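Local coordinates for uncharacterized protein Rv2277c (Mycobacterium tuberculosis, PDB 5VUG) that is uncharacterized but carries a TIM-barrel glycerophosphodiester phosphodiesterase domain and probably hydrolyses phosphoric diesters, at residues Ile113-Leu126 with Val141-Ser155. Sequence-based numbering, arbitrary orientation.
Sequences IGATPPDMTLFLDL and VLTRTGAAGRSIVYS. With CA (calcium ion), chain B.
Two neighbouring parallel strands of the TIM barrel, 121-125 and 151-154, pair here, and Arg-150, just ahead of the second strand, holds the end of helix 109-114 and the loop that leads into the first. The ladder alternates across the strands: Leu-122 N donates to Arg-150 O (2.8 Å), Ile-152 N to Leu-122 O (2.7 Å), and the pattern runs on to Leu-126 N and Tyr-154 O. The Arg-150 side chain is extended from CG to NE and reaches into the loop. Its NH1 is gripped twice in the guanidinium plane, by Met-120 O on a lone pair (2.9 Å) and by Thr-116 OG1 (3.0 Å). NH2 makes a weak bond to Ile-113 O (3.3 Å). Leu-122 CD1 lies over one guanidinium face, and Pro-117 O over the other. Thr-116 OG1 gives its own proton to Ile-113 O while accepting from NH1, so its hydroxyl is held in orientation. Ile-113 CD1 meets Val-141 CG1 and Leu-142 CD2 of helix 134-145; Leu-124 of the sheet and Leu-142 touch tip to tip through their CD1 atoms (4.0 Å). On the other sheet face, Phe-123 lies alongside Ile-152, CD1 to CB 3.7 Å. Helix 134-145 links the strands, completing the beta-alpha-beta crossover of a TIM barrel.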
ATOM      1  N   ILE A 113      37.406  -3.494  -7.728  1.00 13.22           N
ATOM      2  CA  ILE A 113      37.630  -4.744  -7.003  1.00 13.37           C
ATOM      3  C   ILE A 113      39.027  -4.761  -6.399  1.00 15.17           C
ATOM      4  O   ILE A 113      39.212  -5.106  -5.227  1.00 16.14           O
ATOM      5  CB  ILE A 113      37.390  -5.949  -7.933  1.00 13.74           C
ATOM      6  CG1 ILE A 113      35.910  -6.040  -8.292  1.00 12.34           C
ATOM      7  CG2 ILE A 113      37.883  -7.251  -7.299  1.00 15.52           C
ATOM      8  CD1 ILE A 113      35.612  -6.943  -9.445  1.00 12.95           C
ATOM      9  N   GLY A 114      40.030  -4.365  -7.190  1.00 14.22           N
ATOM     10  CA  GLY A 114      41.402  -4.335  -6.713  1.00 16.52           C
ATOM     11  C   GLY A 114      41.655  -3.330  -5.606  1.00 17.12           C
ATOM     12  O   GLY A 114      42.626  -3.487  -4.851  1.00 20.15           O
ATOM     13  N   ALA A 115      40.812  -2.300  -5.496  1.00 15.68           N
ATOM     14  CA  ALA A 115      40.943  -1.291  -4.452  1.00 14.31           C
ATOM     15  C   ALA A 115      40.264  -1.706  -3.159  1.00 13.55           C
ATOM     16  O   ALA A 115      40.212  -0.907  -2.220  1.00 15.15           O
ATOM     17  CB  ALA A 115      40.358   0.047  -4.920  1.00 15.10           C
ATOM     18  N   THR A 116      39.738  -2.930  -3.088  1.00 13.80           N
ATOM     19  CA  THR A 116      39.107  -3.388  -1.868  1.00 13.08           C
ATOM     20  C   THR A 116      39.866  -4.587  -1.314  1.00 14.28           C
ATOM     21  O   THR A 116      40.478  -5.353  -2.073  1.00 14.61           O
ATOM     22  CB  THR A 116      37.634  -3.771  -2.079  1.00 13.25           C
ATOM     23  OG1 THR A 116      37.538  -4.818  -3.048  1.00 15.44           O
ATOM     24  CG2 THR A 116      36.828  -2.574  -2.546  1.00 13.90           C
ATOM     25  N   PRO A 117      39.858  -4.766   0.002  1.00 14.39           N
ATOM     26  CA  PRO A 117      40.605  -5.872   0.613  1.00 15.31           C
ATOM     27  C   PRO A 117      39.906  -7.200   0.378  1.00 15.77           C
ATOM     28  O   PRO A 117      38.709  -7.237   0.046  1.00 15.60           O
ATOM     29  CB  PRO A 117      40.621  -5.501   2.103  1.00 17.65           C
ATOM     30  CG  PRO A 117      39.437  -4.630   2.283  1.00 16.24           C
ATOM     31  CD  PRO A 117      39.286  -3.855   1.005  1.00 14.56           C
ATOM     32  N   PRO A 118      40.624  -8.318   0.543  1.00 17.12           N
ATOM     33  CA  PRO A 118      40.079  -9.617   0.116  1.00 17.42           C
ATOM     34  C   PRO A 118      38.886 -10.079   0.926  1.00 16.98           C
ATOM     35  O   PRO A 118      38.119 -10.925   0.445  1.00 16.57           O
ATOM     36  CB  PRO A 118      41.269 -10.571   0.287  1.00 18.16           C
ATOM     37  CG  PRO A 118      42.158  -9.882   1.296  1.00 18.61           C
ATOM     38  CD  PRO A 118      42.020  -8.428   1.000  1.00 17.91           C
ATOM     39  N   ASP A 119      38.701  -9.550   2.132  1.00 14.03           N
ATOM     40  CA  ASP A 119      37.571  -9.917   2.969  1.00 15.63           C
ATOM     41  C   ASP A 119      36.308  -9.128   2.655  1.00 17.11           C
ATOM     42  O   ASP A 119      35.255  -9.437   3.216  1.00 16.31           O
ATOM     43  CB  ASP A 119      37.918  -9.582   4.412  1.00 19.06           C
ATOM     44  CG  ASP A 119      38.273  -8.128   4.570  1.00 19.82           C
ATOM     45  OD1 ASP A 119      39.407  -7.752   4.208  1.00 18.65           O
ATOM     46  OD2 ASP A 119      37.394  -7.347   4.991  1.00 23.07           O
HETATM   47  N   MSE A 120      36.371  -8.098   1.824  1.00 14.66           N
HETATM   48  CA  MSE A 120      35.211  -7.221   1.756  1.00 13.60           C
HETATM   49  C   MSE A 120      34.131  -7.613   0.764  1.00 12.32           C
HETATM   50  O   MSE A 120      34.383  -7.821  -0.431  1.00 12.15           O
HETATM   51  CB  MSE A 120      35.577  -5.762   1.575  1.00 16.52           C
HETATM   52  CG  MSE A 120      34.371  -4.848   1.842  1.00 14.91           C
HETATM   53 SE   MSE A 120      34.981  -3.148   1.726  0.61 23.64          SE
HETATM   54  CE  MSE A 120      35.988  -3.132   3.366  1.00 18.25           C
ATOM     55  N   THR A 121      32.917  -7.691   1.296  1.00 12.00           N
ATOM     56  CA  THR A 121      31.764  -8.026   0.482  1.00 13.39           C
ATOM     57  C   THR A 121      31.427  -6.838  -0.403  1.00 12.71           C
ATOM     58  O   THR A 121      31.379  -5.692   0.066  1.00 11.54           O
ATOM     59  CB  THR A 121      30.580  -8.368   1.386  1.00 16.43           C
ATOM     60  OG1 THR A 121      30.962  -9.410   2.299  1.00 21.03           O
ATOM     61  CG2 THR A 121      29.391  -8.832   0.548  1.00 16.52           C
ATOM     62  N   LEU A 122      31.216  -7.113  -1.685  1.00 10.76           N
ATOM     63  CA  LEU A 122      30.830  -6.107  -2.668  1.00  8.91           C
ATOM     64  C   LEU A 122      29.373  -6.336  -3.041  1.00  9.41           C
ATOM     65  O   LEU A 122      28.973  -7.464  -3.350  1.00 12.72           O
ATOM     66  CB  LEU A 122      31.685  -6.251  -3.928  1.00 10.85           C
ATOM     67  CG  LEU A 122      33.198  -6.314  -3.702  1.00 10.49           C
ATOM     68  CD1 LEU A 122      33.927  -6.457  -5.021  1.00 10.00           C
ATOM     69  CD2 LEU A 122      33.670  -5.073  -2.940  1.00 13.01           C
ATOM     70  N   PHE A 123      28.589  -5.272  -3.022  1.00  9.67           N
ATOM     71  CA  PHE A 123      27.222  -5.289  -3.522  1.00  8.72           C
ATOM     72  C   PHE A 123      27.225  -4.484  -4.809  1.00  8.47           C
ATOM     73  O   PHE A 123      27.567  -3.297  -4.795  1.00  9.02           O
ATOM     74  CB  PHE A 123      26.267  -4.694  -2.485  1.00  8.99           C
ATOM     75  CG  PHE A 123      26.243  -5.469  -1.201  1.00 10.23           C
ATOM     76  CD1 PHE A 123      25.373  -6.549  -1.039  1.00 11.03           C
ATOM     77  CD2 PHE A 123      27.145  -5.178  -0.185  1.00 10.95           C
ATOM     78  CE1 PHE A 123      25.364  -7.284   0.141  1.00 12.55           C
ATOM     79  CE2 PHE A 123      27.147  -5.912   0.994  1.00 11.95           C
ATOM     80  CZ  PHE A 123      26.259  -6.971   1.158  1.00 12.41           C
ATOM     81  N   LEU A 124      26.912  -5.143  -5.920  1.00  9.66           N
ATOM     82  CA  LEU A 124      27.034  -4.547  -7.244  1.00  9.10           C
ATOM     83  C   LEU A 124      25.629  -4.293  -7.761  1.00  9.21           C
ATOM     84  O   LEU A 124      24.901  -5.238  -8.084  1.00 11.66           O
ATOM     85  CB  LEU A 124      27.788  -5.490  -8.175  1.00  9.90           C
ATOM     86  CG  LEU A 124      29.181  -5.891  -7.681  1.00  9.21           C
ATOM     87  CD1 LEU A 124      29.877  -6.789  -8.713  1.00 10.23           C
ATOM     88  CD2 LEU A 124      30.021  -4.664  -7.357  1.00  8.77           C
ATOM     89  N   ASP A 125      25.255  -3.021  -7.842  1.00  8.96           N
ATOM     90  CA  ASP A 125      23.920  -2.618  -8.271  1.00  8.52           C
ATOM     91  C   ASP A 125      23.947  -2.429  -9.786  1.00  8.66           C
ATOM     92  O   ASP A 125      24.630  -1.539 -10.300  1.00 10.66           O
ATOM     93  CB  ASP A 125      23.504  -1.329  -7.565  1.00 10.16           C
ATOM     94  CG  ASP A 125      22.091  -0.879  -7.941  1.00 13.41           C
ATOM     95  OD1 ASP A 125      21.292  -1.711  -8.433  1.00 14.57           O
ATOM     96  OD2 ASP A 125      21.780   0.317  -7.752  1.00 14.62           O
ATOM     97  N   LEU A 126      23.224  -3.284 -10.497  1.00 12.26           N
ATOM     98  CA  LEU A 126      23.224  -3.266 -11.956  1.00 14.27           C
ATOM     99  C   LEU A 126      21.943  -2.645 -12.506  1.00 19.82           C
ATOM    100  O   LEU A 126      20.847  -3.006 -12.076  1.00 23.10           O
ATOM    101  CB  LEU A 126      23.379  -4.689 -12.497  1.00 14.89           C
ATOM    102  CG  LEU A 126      24.781  -5.277 -12.704  1.00 17.73           C
ATOM    103  CD1 LEU A 126      25.646  -5.231 -11.460  1.00 20.69           C
ATOM    104  CD2 LEU A 126      24.676  -6.699 -13.242  1.00 17.98           C
ATOM    105  N   VAL A 141      34.148 -10.418 -15.552  1.00 12.52           N
ATOM    106  CA  VAL A 141      35.101  -9.784 -14.639  1.00 11.55           C
ATOM    107  C   VAL A 141      35.146 -10.529 -13.312  1.00 14.18           C
ATOM    108  O   VAL A 141      36.222 -10.810 -12.775  1.00 13.75           O
ATOM    109  CB  VAL A 141      34.768  -8.296 -14.424  1.00 12.27           C
ATOM    110  CG1 VAL A 141      35.622  -7.732 -13.276  1.00 15.76           C
ATOM    111  CG2 VAL A 141      35.004  -7.495 -15.691  1.00 12.58           C
ATOM    112  N   LEU A 142      33.978 -10.836 -12.748  1.00 13.97           N
ATOM    113  CA  LEU A 142      33.962 -11.510 -11.452  1.00 14.28           C
ATOM    114  C   LEU A 142      34.634 -12.873 -11.525  1.00 17.05           C
ATOM    115  O   LEU A 142      35.318 -13.281 -10.579  1.00 16.73           O
ATOM    116  CB  LEU A 142      32.533 -11.638 -10.940  1.00 14.96           C
ATOM    117  CG  LEU A 142      31.902 -10.300 -10.556  1.00 15.18           C
ATOM    118  CD1 LEU A 142      30.456 -10.510 -10.146  1.00 15.73           C
ATOM    119  CD2 LEU A 142      32.696  -9.605  -9.439  1.00 17.64           C
ATOM    120  N   THR A 143      34.448 -13.589 -12.645  1.00 18.25           N
ATOM    121  CA  THR A 143      35.077 -14.894 -12.825  1.00 21.35           C
ATOM    122  C   THR A 143      36.590 -14.764 -12.921  1.00 21.96           C
ATOM    123  O   THR A 143      37.333 -15.483 -12.238  1.00 23.44           O
ATOM    124  CB  THR A 143      34.547 -15.560 -14.103  1.00 22.76           C
ATOM    125  OG1 THR A 143      33.166 -15.896 -13.946  1.00 26.02           O
ATOM    126  CG2 THR A 143      35.337 -16.826 -14.410  1.00 27.61           C
ATOM    127  N   ARG A 144      37.063 -13.861 -13.782  1.00 21.78           N
ATOM    128  CA  ARG A 144      38.492 -13.750 -14.041  1.00 23.77           C
ATOM    129  C   ARG A 144      39.249 -13.195 -12.842  1.00 23.94           C
ATOM    130  O   ARG A 144      40.390 -13.605 -12.589  1.00 26.08           O
ATOM    131  CB  ARG A 144      38.729 -12.901 -15.285  1.00 27.12           C
ATOM    132  CG  ARG A 144      40.171 -12.892 -15.746  1.00 31.18           C
ATOM    133  CD  ARG A 144      40.297 -12.257 -17.113  1.00 34.64           C
ATOM    134  NE  ARG A 144      39.367 -11.143 -17.263  1.00 37.35           N
ATOM    135  CZ  ARG A 144      39.547  -9.948 -16.713  1.00 38.46           C
ATOM    136  NH1 ARG A 144      40.625  -9.720 -15.972  1.00 36.84           N
ATOM    137  NH2 ARG A 144      38.648  -8.989 -16.898  1.00 36.96           N
ATOM    138  N   THR A 145      38.636 -12.278 -12.084  1.00 19.48           N
ATOM    139  CA  THR A 145      39.290 -11.746 -10.897  1.00 19.01           C
ATOM    140  C   THR A 145      39.163 -12.657  -9.685  1.00 18.68           C
ATOM    141  O   THR A 145      39.885 -12.452  -8.704  1.00 21.67           O
ATOM    142  CB  THR A 145      38.727 -10.372 -10.519  1.00 18.26           C
ATOM    143  OG1 THR A 145      37.335 -10.489 -10.188  1.00 15.67           O
ATOM    144  CG2 THR A 145      38.911  -9.379 -11.650  1.00 20.10           C
ATOM    145  N   GLY A 146      38.257 -13.634  -9.715  1.00 18.69           N
ATOM    146  CA  GLY A 146      38.010 -14.463  -8.552  1.00 16.67           C
ATOM    147  C   GLY A 146      37.192 -13.790  -7.474  1.00 17.66           C
ATOM    148  O   GLY A 146      37.146 -14.283  -6.344  1.00 21.36           O
ATOM    149  N   ALA A 147      36.531 -12.683  -7.792  1.00 14.92           N
ATOM    150  CA  ALA A 147      35.751 -11.948  -6.808  1.00 13.42           C
ATOM    151  C   ALA A 147      34.294 -12.384  -6.759  1.00 13.04           C
ATOM    152  O   ALA A 147      33.525 -11.822  -5.976  1.00 13.35           O
ATOM    153  CB  ALA A 147      35.843 -10.439  -7.065  1.00 15.22           C
ATOM    154  N   ALA A 148      33.890 -13.367  -7.572  1.00 13.23           N
ATOM    155  CA  ALA A 148      32.489 -13.778  -7.551  1.00 13.08           C
ATOM    156  C   ALA A 148      32.066 -14.260  -6.169  1.00 14.16           C
ATOM    157  O   ALA A 148      30.913 -14.069  -5.774  1.00 14.37           O
ATOM    158  CB  ALA A 148      32.213 -14.844  -8.616  1.00 15.06           C
ATOM    159  N   GLY A 149      32.985 -14.865  -5.415  1.00 13.85           N
ATOM    160  CA  GLY A 149      32.655 -15.405  -4.112  1.00 14.82           C
ATOM    161  C   GLY A 149      32.400 -14.370  -3.043  1.00 15.63           C
ATOM    162  O   GLY A 149      31.846 -14.719  -1.994  1.00 18.41           O
ATOM    163  N   ARG A 150      32.782 -13.116  -3.275  1.00 12.93           N
ATOM    164  CA  ARG A 150      32.542 -12.056  -2.303  1.00 12.74           C
ATOM    165  C   ARG A 150      31.659 -10.950  -2.862  1.00 13.28           C
ATOM    166  O   ARG A 150      31.572  -9.876  -2.260  1.00 13.35           O
ATOM    167  CB  ARG A 150      33.851 -11.488  -1.743  1.00 12.32           C
ATOM    168  CG  ARG A 150      34.716 -10.743  -2.754  1.00 11.44           C
ATOM    169  CD  ARG A 150      35.992 -10.276  -2.050  1.00 11.77           C
ATOM    170  NE  ARG A 150      36.983  -9.680  -2.944  1.00 13.18           N
ATOM    171  CZ  ARG A 150      37.222  -8.372  -3.027  1.00 13.32           C
ATOM    172  NH1 ARG A 150      36.528  -7.515  -2.284  1.00 16.00           N
ATOM    173  NH2 ARG A 150      38.152  -7.917  -3.855  1.00 13.91           N
ATOM    174  N   SER A 151      30.979 -11.195  -3.984  1.00 10.73           N
ATOM    175  CA  SER A 151      30.161 -10.178  -4.635  1.00  9.47           C
ATOM    176  C   SER A 151      28.703 -10.621  -4.700  1.00  9.04           C
ATOM    177  O   SER A 151      28.409 -11.794  -4.981  1.00 12.91           O
ATOM    178  CB  SER A 151      30.685  -9.876  -6.052  1.00 10.31           C
ATOM    179  OG  SER A 151      32.029  -9.422  -6.006  1.00 11.50           O
ATOM    180  N   ILE A 152      27.795  -9.673  -4.449  1.00  9.33           N
ATOM    181  CA  ILE A 152      26.349  -9.895  -4.473  1.00  8.98           C
ATOM    182  C   ILE A 152      25.765  -8.966  -5.528  1.00  8.47           C
ATOM    183  O   ILE A 152      25.915  -7.744  -5.430  1.00 10.35           O
ATOM    184  CB  ILE A 152      25.721  -9.599  -3.100  1.00 11.08           C
ATOM    185  CG1 ILE A 152      26.355 -10.461  -2.000  1.00 12.46           C
ATOM    186  CG2 ILE A 152      24.188  -9.767  -3.142  1.00 10.77           C
ATOM    187  CD1 ILE A 152      26.116 -11.950  -2.160  1.00 13.34           C
ATOM    188  N   VAL A 153      25.101  -9.531  -6.534  1.00  9.37           N
ATOM    189  CA  VAL A 153      24.477  -8.729  -7.582  1.00  9.89           C
ATOM    190  C   VAL A 153      23.090  -8.299  -7.129  1.00  9.70           C
ATOM    191  O   VAL A 153      22.267  -9.136  -6.739  1.00 11.99           O
ATOM    192  CB  VAL A 153      24.410  -9.506  -8.903  1.00 10.50           C
ATOM    193  CG1 VAL A 153      23.646  -8.697  -9.948  1.00 12.08           C
ATOM    194  CG2 VAL A 153      25.840  -9.834  -9.381  1.00 15.08           C
ATOM    195  N   TYR A 154      22.824  -6.993  -7.215  1.00  9.28           N
ATOM    196  CA  TYR A 154      21.544  -6.400  -6.859  1.00  9.81           C
ATOM    197  C   TYR A 154      20.956  -5.664  -8.059  1.00 10.04           C
ATOM    198  O   TYR A 154      21.688  -5.120  -8.884  1.00 10.82           O
ATOM    199  CB  TYR A 154      21.684  -5.391  -5.687  1.00  9.93           C
ATOM    200  CG  TYR A 154      20.330  -4.852  -5.292  1.00  9.09           C
ATOM    201  CD1 TYR A 154      19.486  -5.596  -4.468  1.00 11.22           C
ATOM    202  CD2 TYR A 154      19.868  -3.632  -5.776  1.00 10.22           C
ATOM    203  CE1 TYR A 154      18.224  -5.147  -4.143  1.00 12.06           C
ATOM    204  CE2 TYR A 154      18.600  -3.165  -5.455  1.00 11.46           C
ATOM    205  CZ  TYR A 154      17.785  -3.920  -4.631  1.00 11.58           C
ATOM    206  OH  TYR A 154      16.525  -3.458  -4.318  1.00 12.47           O
ATOM    207  N   SER A 155      19.621  -5.636  -8.142  1.00  9.92           N
ATOM    208  CA  SER A 155      18.920  -4.734  -9.052  1.00 10.41           C
ATOM    209  C   SER A 155      17.511  -4.482  -8.531  1.00 10.40           C
ATOM    210  O   SER A 155      16.901  -5.360  -7.915  1.00 13.21           O
ATOM    211  CB  SER A 155      18.845  -5.299 -10.480  1.00 12.20           C
ATOM    212  OG  SER A 155      18.208  -4.391 -11.374  1.00 13.84           O
TER
HETATM  213 CA    CA B 301      33.323 -10.002   4.351  1.00 26.01          CA
HETATM  214  O   HOH W   1      34.771  -9.047   6.106  1.00 20.54           O
HETATM  215  O   HOH W   2      32.583  -7.750   4.188  1.00 22.57           O